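Local coordinates for protein DspB (Aggregatibacter actinomycetemcomitans, PDB 1YHT) that hydrolyses terminal beta-linked N-acetylhexosamine residues as a family 20 glycoside hydrolase and releases biofilms, probably by degrading their polysaccharide, at residues A26-S31 against E332-L337; E233-S238 against L270-Y275; L277-K282 against L327-E332. All coordinates share one frame; numbering follows the deposited sequence.

The fold is a parallel beta barrel of the TIM type, as expected of a family 20 glycoside hydrolase; interactions 2 and 3 lie on its strands and interaction 1 in loops that follow them. Interaction 1 brings together the loops after strands 18-24 and 324-329, about 300 residues apart, and encloses the other two along the chain. Interaction 2 joins neighbouring strands 233-236 and 269-271; interaction 3, next in series, pairs strand 278-279 with the last strand, 324-329, itself a neighbour of 269-271. Their centres are about 14 Å apart and they meet directly, Tyr278 OH against Trp237 CB. Interactions 1 and 3 share Glu332, centres about 10 Å apart, whereas interactions 1 and 2 do not touch.

Interaction 1: A26-S31 against E332-L337; sequences ARHFYS and EDAKAL. With GOL (glycerol), chain C.
His28 and Arg27 reach the 332-337 loop by different first torsions. In His28, CG stands anti to the backbone N (chi1 -165°), which swings the imidazole toward the turn beyond Glu332; in Arg27, CG is anti to the carbonyl carbon instead and the chain bends at chi2, laying the guanidinium alongside the Glu332 side chain, both pointing the same way. The loop between strand 18-24 and helix 32-44 thereby meets the loop between strand 324-329 and helix 339-358. The imidazole docks on the type I turn Ala334-Leu337. Its NE2 donates to Leu337 O at 2.7 Å, a short but bent bond (133° at the hydrogen) whose acceptor is tilted out of the ring plane. Beside it, His28 CD2 lies 3.6 Å from Ala334 CB. Within the turn, Ala334 O accepts from Leu337 N (2.9 Å). Arg27 meets the loop first with its aliphatic base, CB lying 3.6 Å from Glu332 N. Its NH1 and Glu332 OE2 form a long salt bridge of 3.9 Å; with the two planes 44° apart and the oxygen well out of the guanidinium plane, only charge attraction acts here. The firmer partners of Arg27 are Glu58 and Asp24. A glycerol, probably from the crystallisation liquor, spans the pair: its O1 donates to Glu332 OE1 (2.7 Å), and Arg27 NH1 gives a weak bond to its O3 (3.3 Å). One end of the contact is thus a single, bent N-H to carbonyl bond from imidazole to turn; the other, charged end can hold hydroxyl groups, as the glycerol demonstrates.

Interaction 2: E233-S238 against L270-Y275; sequences EITYWS and LNYNSY
Tyr272 offers one ring face to Thr235, while its edge meets CB of Leu270 in the plane of the ring. Over that face Thr235 makes a CH-pi contact, its CB 3.7 Å from the ring centroid and 18° off the normal, and CG2 comes within 3.4 Å of Tyr272 CE1. The threonine has its CG2 anti to the carbonyl carbon and OG1 between N and C (chi1 58°), which leaves the methyl for the ring and the hydroxyl for His179. Trp237 has CB of its neighbour Ser238 over one face of the indole, and at its edge, in plane, Ser274 CB packs 3.9 Å from Trp237 CE3. The backbones pair in parallel. Leu270 N donates to Ile234 O (2.7 Å) and Tyr236 N to Leu270 O (2.9 Å), both nearly straight. The ladder then frays: Tyr272 N reaches Tyr236 O at 2.8 Å from 45° out of the carbonyl plane, and Ser274 N takes Trp237 O at 2.9 Å. An Asx turn accompanies this departure, Asn271 OD1 accepting from Asn273 N at 2.9 Å, and Asn273 OD1 weakly accepts from Tyr275 N, capping helix 274-277. On the face of Thr235 and Leu270, Thr235 OG1 and Tyr272 OH bond to His179 and His51; Tyr236, on the reverse side, packs on helix 259-264. Every touching residue is buried, and Tyr272 and Trp237 are each held both by packing and by a polar bond, Trp237 NE1 going to Asp218. An acetic acid and a glycerol close to Trp237 probably come from the crystallisation liquor but may mark a pocket beside its indole.

Interaction 3: L277-K282 against L327-E332; sequences LYIVPK and LSIWGE. With ACY (acetic acid), chain B.
The last barrel strand, 324-329, is paired along one edge by the short parallel strand 278-279, on the edge that strand 269-271 also uses. Three nearly straight backbone bonds make the ladder: Ser328 N to Leu277 O (2.8 Å), Ile279 N to Ser328 O (2.9 Å) and Trp330 N to Ile279 O (2.9 Å). Tyr278 and Ser328 share one face, and there the tyrosine ring is met by Trp330 in an edge-to-face pair, planes 61° apart and centroids 4.2 Å apart. Trp330 CG stands anti to its carbonyl carbon (chi1 -63°), which carries the indole over to the tyrosine. It comes in with its pyrrole edge, Trp330 NE1 sitting over the centre of the ring and 3.2 Å from Tyr278 CD2. Tyr278 OH donates to an acetic acid, probably from the crystallisation liquor, whose O lies 2.7 Å away near the plane of the ring. Ile279 and Ile329 lie side by side on the opposite face, CG2 of the first 3.8 Å from CG1 of the second, and Pro281 crosses over Ile329. A water donates to both Pro281 O and Trp330 O, bridging the two carbonyls where the ladder has ended, while Val280 CG1 approaches Glu332 OE1 at 3.3 Å. On its other side strand 324-329 pairs with strand 18-24, through backbone bonds of Leu327 and Ile329. Helix 339-358 covers Ile279, Leu327 and Ile329, and Trp216 of strand 212-216 touches both Tyr278 and Trp330.

Interaction 1: A26-S31 against E332-L337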
loop_
_atom_site.group_PDB
_atom_site.type_symbol
_atom_site.label_atom_id
_atom_site.label_comp_id
_atom_site.label_asym_id
_atom_site.label_seq_id
_atom_site.Cartn_x
_atom_site.Cartn_y
_atom_site.Cartn_z
ATOM N N ALA A 26 -0.725 6.151 7.071
ATOM C CA ALA A 26 -0.634 5.505 8.374
ATOM C C ALA A 26 0.512 6.071 9.198
ATOM O O ALA A 26 0.393 6.239 10.405
ATOM C CB ALA A 26 -0.456 3.996 8.200
ATOM N N ARG A 27 1.642 6.299 8.555
ATOM C CA ARG A 27 2.834 6.855 9.214
ATOM C C ARG A 27 2.848 8.391 9.279
ATOM O O ARG A 27 3.596 8.958 10.069
ATOM C CB ARG A 27 4.098 6.409 8.482
ATOM C CG ARG A 27 4.553 4.975 8.807
ATOM C CD ARG A 27 3.527 3.884 8.458
ATOM N NE ARG A 27 4.245 2.609 8.528
ATOM C CZ ARG A 27 4.988 2.111 7.559
ATOM N NH1 ARG A 27 5.020 2.703 6.382
ATOM N NH2 ARG A 27 5.682 0.989 7.758
ATOM N N HIS A 28 2.142 9.038 8.357
ATOM C CA HIS A 28 2.016 10.504 8.351
ATOM C C HIS A 28 0.612 10.877 7.825
ATOM O O HIS A 28 0.201 10.364 6.791
ATOM C CB HIS A 28 3.050 11.168 7.449
ATOM C CG HIS A 28 3.185 12.645 7.698
ATOM N ND1 HIS A 28 2.302 13.578 7.185
ATOM C CD2 HIS A 28 4.048 13.335 8.473
ATOM C CE1 HIS A 28 2.647 14.786 7.610
ATOM N NE2 HIS A 28 3.704 14.664 8.393
ATOM N N PHE A 29 -0.123 11.729 8.533
ATOM C CA PHE A 29 -1.517 11.994 8.161
ATOM C C PHE A 29 -1.577 13.120 7.177
ATOM O O PHE A 29 -0.776 14.035 7.270
ATOM C CB PHE A 29 -2.324 12.369 9.405
ATOM C CG PHE A 29 -3.802 12.315 9.219
ATOM C CD1 PHE A 29 -4.470 11.114 9.242
ATOM C CD2 PHE A 29 -4.538 13.484 9.029
ATOM C CE1 PHE A 29 -5.830 11.037 9.103
ATOM C CE2 PHE A 29 -5.906 13.420 8.889
ATOM C CZ PHE A 29 -6.557 12.213 8.922
ATOM N N TYR A 30 -2.552 13.086 6.268
ATOM C CA TYR A 30 -2.773 14.146 5.301
ATOM C C TYR A 30 -4.235 14.608 5.333
ATOM O O TYR A 30 -5.195 13.809 5.338
ATOM C CB TYR A 30 -2.406 13.687 3.862
ATOM C CG TYR A 30 -0.955 13.225 3.698
ATOM C CD1 TYR A 30 -0.018 14.006 3.005
ATOM C CD2 TYR A 30 -0.531 12.035 4.234
ATOM C CE1 TYR A 30 1.293 13.586 2.809
ATOM C CE2 TYR A 30 0.808 11.602 4.089
ATOM C CZ TYR A 30 1.704 12.366 3.363
ATOM O OH TYR A 30 3.011 11.961 3.223
ATOM N N SER A 31 -4.396 15.919 5.362
ATOM C CA SER A 31 -5.705 16.542 5.397
ATOM C C SER A 31 -6.509 16.210 4.138
ATOM O O SER A 31 -5.942 15.959 3.094
ATOM C CB SER A 31 -5.552 18.051 5.567
ATOM O OG SER A 31 -5.208 18.668 4.340
ATOM N N GLU A 332 7.382 7.282 7.320
ATOM C CA GLU A 332 8.178 6.964 8.551
ATOM C C GLU A 332 8.961 8.119 9.118
ATOM O O GLU A 332 9.149 8.223 10.336
ATOM C CB GLU A 332 9.369 6.008 8.298
ATOM C CG GLU A 332 9.189 4.743 7.743
ATOM C CD GLU A 332 9.211 4.761 6.274
ATOM O OE1 GLU A 332 10.271 4.463 5.631
ATOM O OE2 GLU A 332 8.109 5.009 5.806
ATOM N N ASP A 333 9.545 8.909 8.226
ATOM C CA ASP A 333 10.585 9.866 8.597
ATOM C C ASP A 333 10.065 11.312 8.570
ATOM O O ASP A 333 10.837 12.254 8.774
ATOM C CB ASP A 333 11.779 9.751 7.611
ATOM C CG ASP A 333 12.673 8.528 7.871
ATOM O OD1 ASP A 333 12.474 7.806 8.865
ATOM O OD2 ASP A 333 13.566 8.272 7.041
ATOM N N ALA A 334 8.766 11.472 8.266
ATOM C CA ALA A 334 8.209 12.771 7.905
ATOM C C ALA A 334 7.641 13.578 9.103
ATOM O O ALA A 334 6.910 14.549 8.906
ATOM C CB ALA A 334 7.151 12.575 6.865
ATOM N N LYS A 335 7.984 13.200 10.341
ATOM C CA LYS A 335 7.349 13.815 11.493
ATOM C C LYS A 335 7.454 15.353 11.546
ATOM O O LYS A 335 6.543 16.006 12.021
ATOM C CB LYS A 335 7.901 13.242 12.801
ATOM C CG LYS A 335 9.339 13.543 13.091
ATOM C CD LYS A 335 9.866 12.745 14.326
ATOM C CE LYS A 335 10.533 11.378 13.954
ATOM N NZ LYS A 335 11.244 10.649 15.094
ATOM N N ALA A 336 8.567 15.924 11.106
ATOM C CA ALA A 336 8.719 17.368 11.180
ATOM C C ALA A 336 8.251 18.076 9.920
ATOM O O ALA A 336 8.431 19.277 9.785
ATOM C CB ALA A 336 10.183 17.712 11.475
ATOM N N LEU A 337 7.618 17.359 8.992
ATOM C CA LEU A 337 7.096 17.990 7.789
ATOM C C LEU A 337 5.581 18.033 7.801
ATOM O O LEU A 337 4.920 17.068 8.237
ATOM C CB LEU A 337 7.524 17.223 6.541
ATOM C CG LEU A 337 8.970 17.206 6.056
ATOM C CD1 LEU A 337 9.087 16.115 4.999
ATOM C CD2 LEU A 337 9.309 18.556 5.475
HETATM C C1 GOL C . 9.819 2.142 2.939
HETATM O O1 GOL C . 10.915 2.908 3.505
HETATM C C2 GOL C . 9.668 0.853 3.759
HETATM O O2 GOL C . 9.869 -0.382 3.010
HETATM C C3 GOL C . 8.383 0.844 4.604
HETATM O O3 GOL C . 8.011 2.093 5.258
#

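Interaction 2: E233-S238 against L270-Y275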
loop_
_atom_site.group_PDB
_atom_site.type_symbol
_atom_site.label_atom_id
_atom_site.label_comp_id
_atom_site.label_asym_id
_atom_site.label_seq_id
_atom_site.Cartn_x
_atom_site.Cartn_y
_atom_site.Cartn_z
ATOM N N GLU A 233 -3.369 -9.189 -8.789
ATOM C CA GLU A 233 -2.518 -8.230 -9.488
ATOM C C GLU A 233 -1.391 -7.789 -8.574
ATOM O O GLU A 233 -1.626 -7.496 -7.407
ATOM C CB GLU A 233 -3.340 -7.045 -10.018
ATOM C CG GLU A 233 -4.517 -7.479 -10.916
ATOM C CD GLU A 233 -5.354 -6.354 -11.491
ATOM O OE1 GLU A 233 -5.110 -5.170 -11.172
ATOM O OE2 GLU A 233 -6.299 -6.653 -12.269
ATOM N N ILE A 234 -0.161 -7.806 -9.092
ATOM C CA ILE A 234 1.011 -7.636 -8.260
ATOM C C ILE A 234 1.589 -6.213 -8.317
ATOM O O ILE A 234 1.824 -5.665 -9.424
ATOM C CB ILE A 234 2.105 -8.631 -8.630
ATOM C CG1 ILE A 234 1.561 -10.105 -8.661
ATOM C CG2 ILE A 234 3.304 -8.448 -7.706
ATOM C CD1 ILE A 234 0.638 -10.446 -7.546
ATOM N N THR A 235 1.802 -5.635 -7.132
ATOM C CA THR A 235 2.571 -4.391 -6.971
ATOM C C THR A 235 4.005 -4.735 -6.565
ATOM O O THR A 235 4.287 -5.047 -5.402
ATOM C CB THR A 235 1.850 -3.382 -5.964
ATOM O OG1 THR A 235 1.646 -3.966 -4.667
ATOM C CG2 THR A 235 0.535 -3.022 -6.507
ATOM N N TYR A 236 4.901 -4.731 -7.562
ATOM C CA TYR A 236 6.259 -5.293 -7.468
ATOM C C TYR A 236 7.271 -4.231 -7.100
ATOM O O TYR A 236 7.652 -3.392 -7.953
ATOM C CB TYR A 236 6.693 -5.960 -8.809
ATOM C CG TYR A 236 7.800 -6.981 -8.621
ATOM C CD1 TYR A 236 7.538 -8.358 -8.695
ATOM C CD2 TYR A 236 9.090 -6.593 -8.275
ATOM C CE1 TYR A 236 8.550 -9.326 -8.452
ATOM C CE2 TYR A 236 10.092 -7.526 -8.054
ATOM C CZ TYR A 236 9.833 -8.908 -8.177
ATOM O OH TYR A 236 10.849 -9.861 -7.932
ATOM N N TRP A 237 7.706 -4.250 -5.843
ATOM C CA TRP A 237 8.527 -3.165 -5.304
ATOM C C TRP A 237 10.026 -3.444 -5.183
ATOM O O TRP A 237 10.834 -2.531 -5.291
ATOM C CB TRP A 237 7.998 -2.681 -3.987
ATOM C CG TRP A 237 8.120 -3.602 -2.836
ATOM C CD1 TRP A 237 7.353 -4.684 -2.564
ATOM C CD2 TRP A 237 9.056 -3.497 -1.769
ATOM N NE1 TRP A 237 7.752 -5.270 -1.401
ATOM C CE2 TRP A 237 8.805 -4.569 -0.890
ATOM C CE3 TRP A 237 10.084 -2.602 -1.472
ATOM C CZ2 TRP A 237 9.521 -4.758 0.285
ATOM C CZ3 TRP A 237 10.814 -2.777 -0.289
ATOM C CH2 TRP A 237 10.532 -3.849 0.574
ATOM N N SER A 238 10.364 -4.709 -4.926
ATOM C CA SER A 238 11.758 -5.117 -4.807
ATOM C C SER A 238 11.880 -6.639 -4.969
ATOM O O SER A 238 11.034 -7.401 -4.467
ATOM C CB SER A 238 12.267 -4.719 -3.434
ATOM O OG SER A 238 13.651 -4.976 -3.314
ATOM N N LEU A 270 2.298 -4.310 -11.712
ATOM C CA LEU A 270 2.665 -2.886 -11.684
ATOM C C LEU A 270 4.031 -2.738 -11.044
ATOM O O LEU A 270 4.332 -3.399 -10.041
ATOM C CB LEU A 270 1.643 -2.037 -10.901
ATOM C CG LEU A 270 0.267 -1.854 -11.529
ATOM C CD1 LEU A 270 -0.588 -3.147 -11.383
ATOM C CD2 LEU A 270 -0.461 -0.663 -10.915
ATOM N N ASN A 271 4.829 -1.852 -11.623
ATOM C CA ASN A 271 6.176 -1.648 -11.206
ATOM C C ASN A 271 6.215 -0.556 -10.136
ATOM O O ASN A 271 5.928 0.596 -10.393
ATOM C CB ASN A 271 7.021 -1.256 -12.435
ATOM C CG ASN A 271 8.517 -1.144 -12.129
ATOM O OD1 ASN A 271 8.941 -1.308 -10.986
ATOM N ND2 ASN A 271 9.330 -0.886 -13.174
ATOM N N TYR A 272 6.585 -0.941 -8.936
ATOM C CA TYR A 272 6.682 -0.021 -7.815
ATOM C C TYR A 272 8.154 0.220 -7.426
ATOM O O TYR A 272 8.417 0.770 -6.359
ATOM C CB TYR A 272 5.912 -0.574 -6.640
ATOM C CG TYR A 272 4.423 -0.211 -6.570
ATOM C CD1 TYR A 272 3.555 -0.513 -7.609
ATOM C CD2 TYR A 272 3.881 0.396 -5.434
ATOM C CE1 TYR A 272 2.181 -0.228 -7.522
ATOM C CE2 TYR A 272 2.506 0.652 -5.340
ATOM C CZ TYR A 272 1.656 0.349 -6.396
ATOM O OH TYR A 272 0.257 0.575 -6.335
ATOM N N ASN A 273 9.083 -0.235 -8.295
ATOM C CA ASN A 273 10.571 -0.172 -8.064
ATOM C C ASN A 273 10.968 0.805 -6.989
ATOM O O ASN A 273 10.946 2.006 -7.226
ATOM C CB ASN A 273 11.281 0.202 -9.374
ATOM C CG ASN A 273 12.815 0.223 -9.256
ATOM O OD1 ASN A 273 13.372 0.413 -8.180
ATOM N ND2 ASN A 273 13.484 0.034 -10.377
ATOM N N SER A 274 11.370 0.296 -5.820
ATOM C CA SER A 274 11.674 1.145 -4.665
ATOM C C SER A 274 12.871 2.076 -4.907
ATOM O O SER A 274 12.918 3.163 -4.379
ATOM C CB SER A 274 11.908 0.314 -3.403
ATOM O OG SER A 274 12.989 -0.579 -3.598
ATOM N N TYR A 275 13.817 1.689 -5.749
ATOM C CA TYR A 275 14.929 2.610 -5.989
ATOM C C TYR A 275 14.509 3.954 -6.582
ATOM O O TYR A 275 14.960 4.995 -6.095
ATOM C CB TYR A 275 15.989 1.979 -6.862
ATOM C CG TYR A 275 17.226 2.847 -6.968
ATOM C CD1 TYR A 275 18.175 2.891 -5.937
ATOM C CD2 TYR A 275 17.419 3.646 -8.067
ATOM C CE1 TYR A 275 19.299 3.706 -6.030
ATOM C CE2 TYR A 275 18.554 4.442 -8.185
ATOM C CZ TYR A 275 19.489 4.447 -7.180
ATOM O OH TYR A 275 20.569 5.276 -7.334
#

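Interaction 3: L277-K282 against L327-E332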
loop_
_atom_site.group_PDB
_atom_site.type_symbol
_atom_site.label_atom_id
_atom_site.label_comp_id
_atom_site.label_asym_id
_atom_site.label_seq_id
_atom_site.Cartn_x
_atom_site.Cartn_y
_atom_site.Cartn_z
ATOM N N LEU A 277 11.074 4.849 -7.316
ATOM C CA LEU A 277 9.675 5.141 -7.121
ATOM C C LEU A 277 9.220 5.194 -5.677
ATOM O O LEU A 277 8.054 5.477 -5.440
ATOM C CB LEU A 277 8.816 4.167 -7.930
ATOM C CG LEU A 277 9.149 4.029 -9.415
ATOM C CD1 LEU A 277 8.259 3.028 -10.055
ATOM C CD2 LEU A 277 9.075 5.332 -10.205
ATOM N N TYR A 278 10.113 4.950 -4.729
ATOM C CA TYR A 278 9.839 5.230 -3.304
ATOM C C TYR A 278 10.486 6.552 -2.955
ATOM O O TYR A 278 11.632 6.804 -3.339
ATOM C CB TYR A 278 10.452 4.178 -2.383
ATOM C CG TYR A 278 9.657 2.911 -2.211
ATOM C CD1 TYR A 278 8.685 2.512 -3.141
ATOM C CD2 TYR A 278 9.923 2.064 -1.143
ATOM C CE1 TYR A 278 7.986 1.358 -2.973
ATOM C CE2 TYR A 278 9.247 0.875 -1.009
ATOM C CZ TYR A 278 8.266 0.540 -1.892
ATOM O OH TYR A 278 7.538 -0.631 -1.677
ATOM N N ILE A 279 9.731 7.389 -2.239
ATOM C CA ILE A 279 10.313 8.537 -1.566
ATOM C C ILE A 279 9.887 8.478 -0.097
ATOM O O ILE A 279 8.718 8.166 0.221
ATOM C CB ILE A 279 9.987 9.909 -2.302
ATOM C CG1 ILE A 279 10.722 11.059 -1.614
ATOM C CG2 ILE A 279 8.483 10.176 -2.339
ATOM C CD1 ILE A 279 10.918 12.287 -2.525
ATOM N N VAL A 280 10.826 8.802 0.795
ATOM C CA VAL A 280 10.610 8.817 2.228
ATOM C C VAL A 280 10.916 10.233 2.757
ATOM O O VAL A 280 12.033 10.548 3.214
ATOM C CB VAL A 280 11.453 7.700 2.953
ATOM C CG1 VAL A 280 10.976 7.485 4.372
ATOM C CG2 VAL A 280 11.375 6.340 2.150
ATOM N N PRO A 281 9.925 11.112 2.674
ATOM C CA PRO A 281 10.224 12.477 3.070
ATOM C C PRO A 281 10.700 12.625 4.509
ATOM O O PRO A 281 10.187 11.997 5.454
ATOM C CB PRO A 281 8.901 13.214 2.830
ATOM C CG PRO A 281 8.231 12.379 1.779
ATOM C CD PRO A 281 8.547 10.985 2.186
ATOM N N LYS A 282 11.718 13.469 4.628
ATOM C CA LYS A 282 12.321 13.791 5.902
ATOM C C LYS A 282 12.742 15.254 5.865
ATOM O O LYS A 282 13.422 15.687 4.941
ATOM C CB LYS A 282 13.507 12.861 6.145
ATOM C CG LYS A 282 14.198 13.052 7.478
ATOM C CD LYS A 282 15.210 11.926 7.713
ATOM C CE LYS A 282 16.267 12.336 8.693
ATOM N NZ LYS A 282 15.732 12.484 10.042
ATOM N N LEU A 327 4.333 6.002 -7.936
ATOM C CA LEU A 327 5.166 6.611 -6.908
ATOM C C LEU A 327 4.592 6.252 -5.550
ATOM O O LEU A 327 3.403 6.462 -5.337
ATOM C CB LEU A 327 5.142 8.127 -6.992
ATOM C CG LEU A 327 6.002 8.927 -5.996
ATOM C CD1 LEU A 327 7.477 8.759 -6.226
ATOM C CD2 LEU A 327 5.686 10.454 -6.084
ATOM N N SER A 328 5.443 5.839 -4.631
ATOM C CA SER A 328 5.071 5.606 -3.244
ATOM C C SER A 328 5.720 6.649 -2.324
ATOM O O SER A 328 6.929 6.825 -2.336
ATOM C CB SER A 328 5.510 4.184 -2.838
ATOM O OG SER A 328 4.792 3.148 -3.529
ATOM N N ILE A 329 4.908 7.357 -1.538
ATOM C CA ILE A 329 5.389 8.322 -0.572
ATOM C C ILE A 329 5.151 7.749 0.802
ATOM O O ILE A 329 4.024 7.741 1.297
ATOM C CB ILE A 329 4.634 9.684 -0.679
ATOM C CG1 ILE A 329 4.681 10.237 -2.114
ATOM C CG2 ILE A 329 5.210 10.653 0.378
ATOM C CD1 ILE A 329 3.891 11.574 -2.355
ATOM N N TRP A 330 6.231 7.320 1.428
ATOM C CA TRP A 330 6.216 6.660 2.688
ATOM C C TRP A 330 6.496 7.655 3.789
ATOM O O TRP A 330 7.292 8.589 3.618
ATOM C CB TRP A 330 7.226 5.534 2.744
ATOM C CG TRP A 330 6.974 4.405 1.760
ATOM C CD1 TRP A 330 7.600 4.206 0.593
ATOM C CD2 TRP A 330 6.048 3.338 1.913
ATOM N NE1 TRP A 330 7.121 3.072 -0.021
ATOM C CE2 TRP A 330 6.158 2.524 0.772
ATOM C CE3 TRP A 330 5.123 2.996 2.902
ATOM C CZ2 TRP A 330 5.397 1.382 0.598
ATOM C CZ3 TRP A 330 4.351 1.874 2.719
ATOM C CH2 TRP A 330 4.486 1.083 1.581
ATOM N N GLY A 331 5.839 7.407 4.927
ATOM C CA GLY A 331 5.666 8.391 6.005
ATOM C C GLY A 331 6.566 8.325 7.216
ATOM O O GLY A 331 6.490 9.224 8.055
ATOM N N GLU A 332 7.382 7.282 7.320
ATOM C CA GLU A 332 8.178 6.964 8.551
ATOM C C GLU A 332 8.961 8.119 9.118
ATOM O O GLU A 332 9.149 8.223 10.336
ATOM C CB GLU A 332 9.369 6.008 8.298
ATOM C CG GLU A 332 9.189 4.743 7.743
ATOM C CD GLU A 332 9.211 4.761 6.274
ATOM O OE1 GLU A 332 10.271 4.463 5.631
ATOM O OE2 GLU A 332 8.109 5.009 5.806
HETATM C C ACY B . 6.890 -2.381 1.308
HETATM O O ACY B . 7.804 -1.707 0.817
HETATM O OXT ACY B . 6.923 -2.850 2.476
HETATM C CH3 ACY B . 5.683 -2.605 0.461
HETATM O O HOH W 1 8.799 9.723 5.499
#